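Local coordinates for protein MstE (Scytonema sp. PCC 10023, PDB 6SBF) that is a class II terpene cyclase that probably cyclises linear isoprenoid chains into the polycyclic scaffolds of merosterol-type natural products, at residues A241-V255 and A267-T279. The protein carries 1 engineered substitution. Residues are numbered along the deposited sequence; the frame is centred on the assembly and turned at random. Where two conformers were deposited one is given.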
# COMPACT_ATOMS: atom_id res chain seq x y z
N ALA A 241 10.74 11.00 -10.32
CA ALA A 241 10.44 10.10 -9.21
C ALA A 241 11.43 8.94 -9.17
O ALA A 241 11.89 8.52 -8.09
CB ALA A 241 9.01 9.66 -9.31
N VAL A 242 11.73 8.35 -10.33
CA VAL A 242 12.74 7.28 -10.38
C VAL A 242 14.11 7.79 -9.89
O VAL A 242 14.78 7.09 -9.13
CB VAL A 242 12.83 6.68 -11.80
CG1 VAL A 242 14.01 5.74 -11.93
CG2 VAL A 242 11.55 5.96 -12.18
N ALA A 243 14.52 8.98 -10.30
CA ALA A 243 15.79 9.56 -9.84
C ALA A 243 15.76 9.74 -8.31
O ALA A 243 16.79 9.49 -7.67
CB ALA A 243 16.04 10.89 -10.53
N TRP A 244 14.63 10.18 -7.77
CA TRP A 244 14.49 10.29 -6.29
C TRP A 244 14.67 8.89 -5.67
O TRP A 244 15.38 8.72 -4.68
CB TRP A 244 13.16 10.93 -5.93
CG TRP A 244 12.86 10.87 -4.45
CD1 TRP A 244 13.16 11.84 -3.53
CD2 TRP A 244 12.13 9.86 -3.74
NE1 TRP A 244 12.70 11.49 -2.30
CE2 TRP A 244 12.07 10.28 -2.40
CE3 TRP A 244 11.47 8.68 -4.13
CZ2 TRP A 244 11.36 9.60 -1.43
CZ3 TRP A 244 10.77 7.98 -3.17
CH2 TRP A 244 10.76 8.42 -1.85
N GLY A 245 14.03 7.87 -6.24
CA GLY A 245 14.15 6.49 -5.72
C GLY A 245 15.59 6.01 -5.73
O GLY A 245 16.04 5.33 -4.81
N LEU A 246 16.31 6.34 -6.80
CA LEU A 246 17.71 5.93 -6.92
C LEU A 246 18.53 6.57 -5.77
O LEU A 246 19.41 5.90 -5.21
CB LEU A 246 18.22 6.36 -8.31
CG LEU A 246 19.62 5.93 -8.61
CD1 LEU A 246 19.75 4.41 -8.59
CD2 LEU A 246 19.98 6.48 -9.96
N LYS A 247 18.23 7.84 -5.42
CA LYS A 247 18.89 8.55 -4.28
C LYS A 247 18.53 7.88 -2.94
O LYS A 247 19.36 7.79 -2.05
CB LYS A 247 18.53 10.05 -4.33
CG LYS A 247 19.33 10.93 -3.39
CD LYS A 247 18.79 11.23 -2.00
CE LYS A 247 19.66 12.25 -1.27
NZ LYS A 247 19.81 11.96 0.18
N ARG A 248 17.29 7.47 -2.80
CA ARG A 248 16.77 6.84 -1.57
C ARG A 248 17.42 5.49 -1.29
O ARG A 248 17.57 5.10 -0.11
CB ARG A 248 15.26 6.70 -1.57
CG ARG A 248 14.46 7.99 -1.55
CD ARG A 248 14.58 8.73 -0.23
NE ARG A 248 13.96 7.95 0.85
CZ ARG A 248 14.20 8.09 2.14
NH1 ARG A 248 14.97 9.05 2.60
NH2 ARG A 248 13.57 7.35 3.02
N LEU A 249 17.74 4.75 -2.32
CA LEU A 249 18.36 3.43 -2.14
C LEU A 249 19.85 3.61 -1.92
O LEU A 249 20.55 4.23 -2.71
CB LEU A 249 18.07 2.54 -3.34
CG LEU A 249 18.19 1.09 -3.01
CD1 LEU A 249 16.94 0.58 -2.30
CD2 LEU A 249 18.50 0.29 -4.21
N CYS A 250 20.37 3.18 -0.81
CA CYS A 250 21.81 3.32 -0.65
C CYS A 250 22.47 2.15 -1.37
O CYS A 250 21.83 1.19 -1.83
CB CYS A 250 22.23 3.33 0.81
SG CYS A 250 22.10 1.69 1.53
N PRO A 251 23.80 2.24 -1.49
CA PRO A 251 24.56 1.22 -2.23
C PRO A 251 24.42 -0.20 -1.67
O PRO A 251 24.53 -1.15 -2.44
CB PRO A 251 26.01 1.74 -2.15
CG PRO A 251 25.84 3.23 -1.98
CD PRO A 251 24.62 3.39 -1.09
N GLN A 252 24.11 -0.33 -0.38
CA GLN A 252 23.98 -1.65 0.28
C GLN A 252 22.64 -2.31 -0.07
O GLN A 252 22.44 -3.47 0.26
CB GLN A 252 24.14 -1.54 1.80
CG GLN A 252 25.52 -1.04 2.18
CD GLN A 252 25.49 0.44 2.46
OE1 GLN A 252 25.13 1.29 1.62
NE2 GLN A 252 25.82 0.76 3.70
N GLY A 253 21.72 -1.59 -0.71
CA GLY A 253 20.51 -2.18 -1.29
C GLY A 253 19.28 -1.90 -0.49
O GLY A 253 18.28 -2.60 -0.70
N PHE A 254 19.28 -0.89 0.37
CA PHE A 254 18.08 -0.60 1.15
C PHE A 254 17.80 0.90 1.22
O PHE A 254 18.71 1.75 1.05
CB PHE A 254 18.21 -1.20 2.56
CG PHE A 254 19.41 -0.76 3.37
CD1 PHE A 254 19.46 0.49 3.99
CD2 PHE A 254 20.51 -1.59 3.51
CE1 PHE A 254 20.57 0.87 4.74
CE2 PHE A 254 21.63 -1.21 4.22
CZ PHE A 254 21.65 0.03 4.83
N VAL A 255 16.56 1.20 1.57
CA VAL A 255 16.11 2.54 1.96
C VAL A 255 16.25 2.63 3.46
O VAL A 255 15.59 1.90 4.22
CB VAL A 255 14.67 2.81 1.53
CG1 VAL A 255 14.19 4.17 2.03
CG2 VAL A 255 14.56 2.72 0.01
N ALA A 267 9.74 0.08 2.99
CA ALA A 267 10.11 1.23 2.15
C ALA A 267 10.98 0.69 1.00
O ALA A 267 10.90 1.25 -0.10
CB ALA A 267 10.83 2.30 2.97
N THR A 268 11.85 -0.27 1.25
CA THR A 268 12.73 -0.81 0.20
C THR A 268 11.90 -1.53 -0.89
O THR A 268 12.18 -1.34 -2.07
CB THR A 268 13.81 -1.74 0.77
OG1 THR A 268 14.57 -0.98 1.72
CG2 THR A 268 14.72 -2.30 -0.27
N ALA A 269 10.88 -2.27 -0.50
CA ALA A 269 10.03 -2.99 -1.47
C ALA A 269 9.28 -1.96 -2.32
O ALA A 269 9.22 -2.13 -3.57
CB ALA A 269 9.07 -3.88 -0.72
N TRP A 270 8.77 -0.90 -1.72
CA TRP A 270 8.09 0.12 -2.54
C TRP A 270 9.10 0.83 -3.44
O TRP A 270 8.74 1.17 -4.58
CB TRP A 270 7.25 1.07 -1.66
CG TRP A 270 5.92 0.46 -1.30
CD1 TRP A 270 5.47 -0.01 -0.10
CD2 TRP A 270 4.85 0.22 -2.23
NE1 TRP A 270 4.20 -0.50 -0.22
CE2 TRP A 270 3.81 -0.41 -1.52
CE3 TRP A 270 4.69 0.43 -3.59
CZ2 TRP A 270 2.60 -0.77 -2.14
CZ3 TRP A 270 3.50 0.12 -4.19
CH2 TRP A 270 2.49 -0.49 -3.48
N CYS A 271 10.30 1.11 -2.94
CA CYS A 271 11.30 1.76 -3.80
C CYS A 271 11.65 0.84 -4.98
O CYS A 271 11.87 1.34 -6.10
CB CYS A 271 12.51 2.12 -2.96
SG CYS A 271 13.65 3.24 -3.76
N LEU A 272 11.74 -0.45 -4.74
CA LEU A 272 12.04 -1.42 -5.83
C LEU A 272 10.93 -1.33 -6.88
O LEU A 272 11.26 -1.28 -8.10
CB LEU A 272 12.22 -2.79 -5.22
CG LEU A 272 12.43 -3.94 -6.20
CD1 LEU A 272 13.59 -3.64 -7.13
CD2 LEU A 272 12.62 -5.25 -5.47
N ARG A 273 9.66 -1.25 -6.48
CA ARG A 273 8.58 -1.12 -7.46
C ARG A 273 8.77 0.20 -8.25
O ARG A 273 8.59 0.20 -9.48
CB ARG A 273 7.23 -1.12 -6.79
CG ARG A 273 6.79 -2.49 -6.46
CD ARG A 273 5.36 -2.56 -5.94
NE ARG A 273 4.26 -2.02 -6.76
CZ ARG A 273 2.97 -2.38 -6.62
NH1 ARG A 273 2.64 -3.41 -5.86
NH2 ARG A 273 2.01 -1.71 -7.23
N LEU A 274 9.07 1.28 -7.57
CA LEU A 274 9.29 2.58 -8.26
C LEU A 274 10.39 2.44 -9.31
O LEU A 274 10.25 2.95 -10.45
CB LEU A 274 9.65 3.63 -7.22
CG LEU A 274 10.10 4.99 -7.74
CD1 LEU A 274 9.10 5.69 -8.61
CD2 LEU A 274 10.44 5.87 -6.52
N LEU A 275 11.46 1.76 -8.99
CA LEU A 275 12.65 1.65 -9.87
C LEU A 275 12.35 0.76 -11.10
O LEU A 275 13.11 0.82 -12.05
CB LEU A 275 13.87 1.14 -9.12
CG LEU A 275 14.42 2.08 -8.03
CD1 LEU A 275 15.48 1.36 -7.24
CD2 LEU A 275 14.93 3.37 -8.63
N LEU A 276 11.26 -0.01 -11.10
CA LEU A 276 10.87 -0.80 -12.29
C LEU A 276 10.32 0.12 -13.36
O LEU A 276 10.11 -0.37 -14.50
CB LEU A 276 9.84 -1.82 -11.89
CG LEU A 276 10.40 -2.91 -10.97
CD1 LEU A 276 9.28 -3.77 -10.50
CD2 LEU A 276 11.41 -3.77 -11.75
N LEU A 277 10.09 1.40 -13.09
CA LEU A 277 9.49 2.29 -14.11
C LEU A 277 10.52 2.85 -15.08
O LEU A 277 10.10 3.56 -16.00
CB LEU A 277 8.68 3.39 -13.42
CG LEU A 277 7.52 2.84 -12.60
CD1 LEU A 277 6.84 3.97 -11.85
CD2 LEU A 277 6.49 2.09 -13.45
N ASN A 278 11.77 2.49 -14.93
CA ASN A 278 12.83 2.81 -15.90
C ASN A 278 13.59 1.52 -16.16
O ASN A 278 14.20 0.99 -15.27
CB ASN A 278 13.75 3.94 -15.42
CG ASN A 278 14.85 4.25 -16.42
OD1 ASN A 278 15.56 3.35 -16.84
ND2 ASN A 278 14.94 5.48 -16.85
N THR A 279 13.54 1.05 -17.40
CA THR A 279 14.14 -0.25 -17.75
C THR A 279 15.37 -0.09 -18.62
O THR A 279 15.91 -1.14 -18.99
CB THR A 279 13.13 -1.20 -18.38
OG1 THR A 279 12.63 -0.57 -19.56
CG2 THR A 279 12.02 -1.54 -17.40
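Leu274 projects as a knob into the hole formed by Ala241, Val242, Trp244 and Gly245 on the facing helix. An extended chi1 of 172° carries its isobutyl end across to helix 235-248, where CD1 meets Ala241 CB. CD2 sits 3.4 Å from Ala241 O and beside CE3 of Trp244, both the carbonyl O and the methyl lying at the indole edge, near the ring plane. Gly245, with no side chain, lets Leu274 CD2 come within 3.8 Å of its CA. The two Val242 methyls part around the Leu275-Asn278 beta turn, CG1 to Asn278 CB (3.9 Å) and CG2 to Leu277 CB, with Leu275 CD2 packed along the backbone between Val242 and Leu246. Beyond helix 235-248 the chain turns back through Cys250-Gly253, and Val255 lays CG2 on Cys271 CB (3.7 Å) and CG1 on Ala267 CB. Among the polar contacts, the one hydrogen bond across the segments is nearly straight: Val255 N donates to Thr268 OG1 (3.0 Å, 176°), and this hydroxyl is also bonded to Ser264 O. Gly245 O comes to 3.3 Å from Cys271 SG, a close approach between helix backbone and thiol. Thr268 CG2 sits 3.6 Å from Gly253 O, a buried carbonyl without a polar partner. The two helices run roughly antiparallel, their segment axes 9.1 Å apart at 140°, as a helical hairpin of the alpha6-alpha6 barrel. Helix 215-229 borders it through Glu216, salt-bridged to Arg248; helix 282-298 touches Leu246 and Thr268, and helix 350-363 packs against Ala269 and Leu272 on helix 265-275.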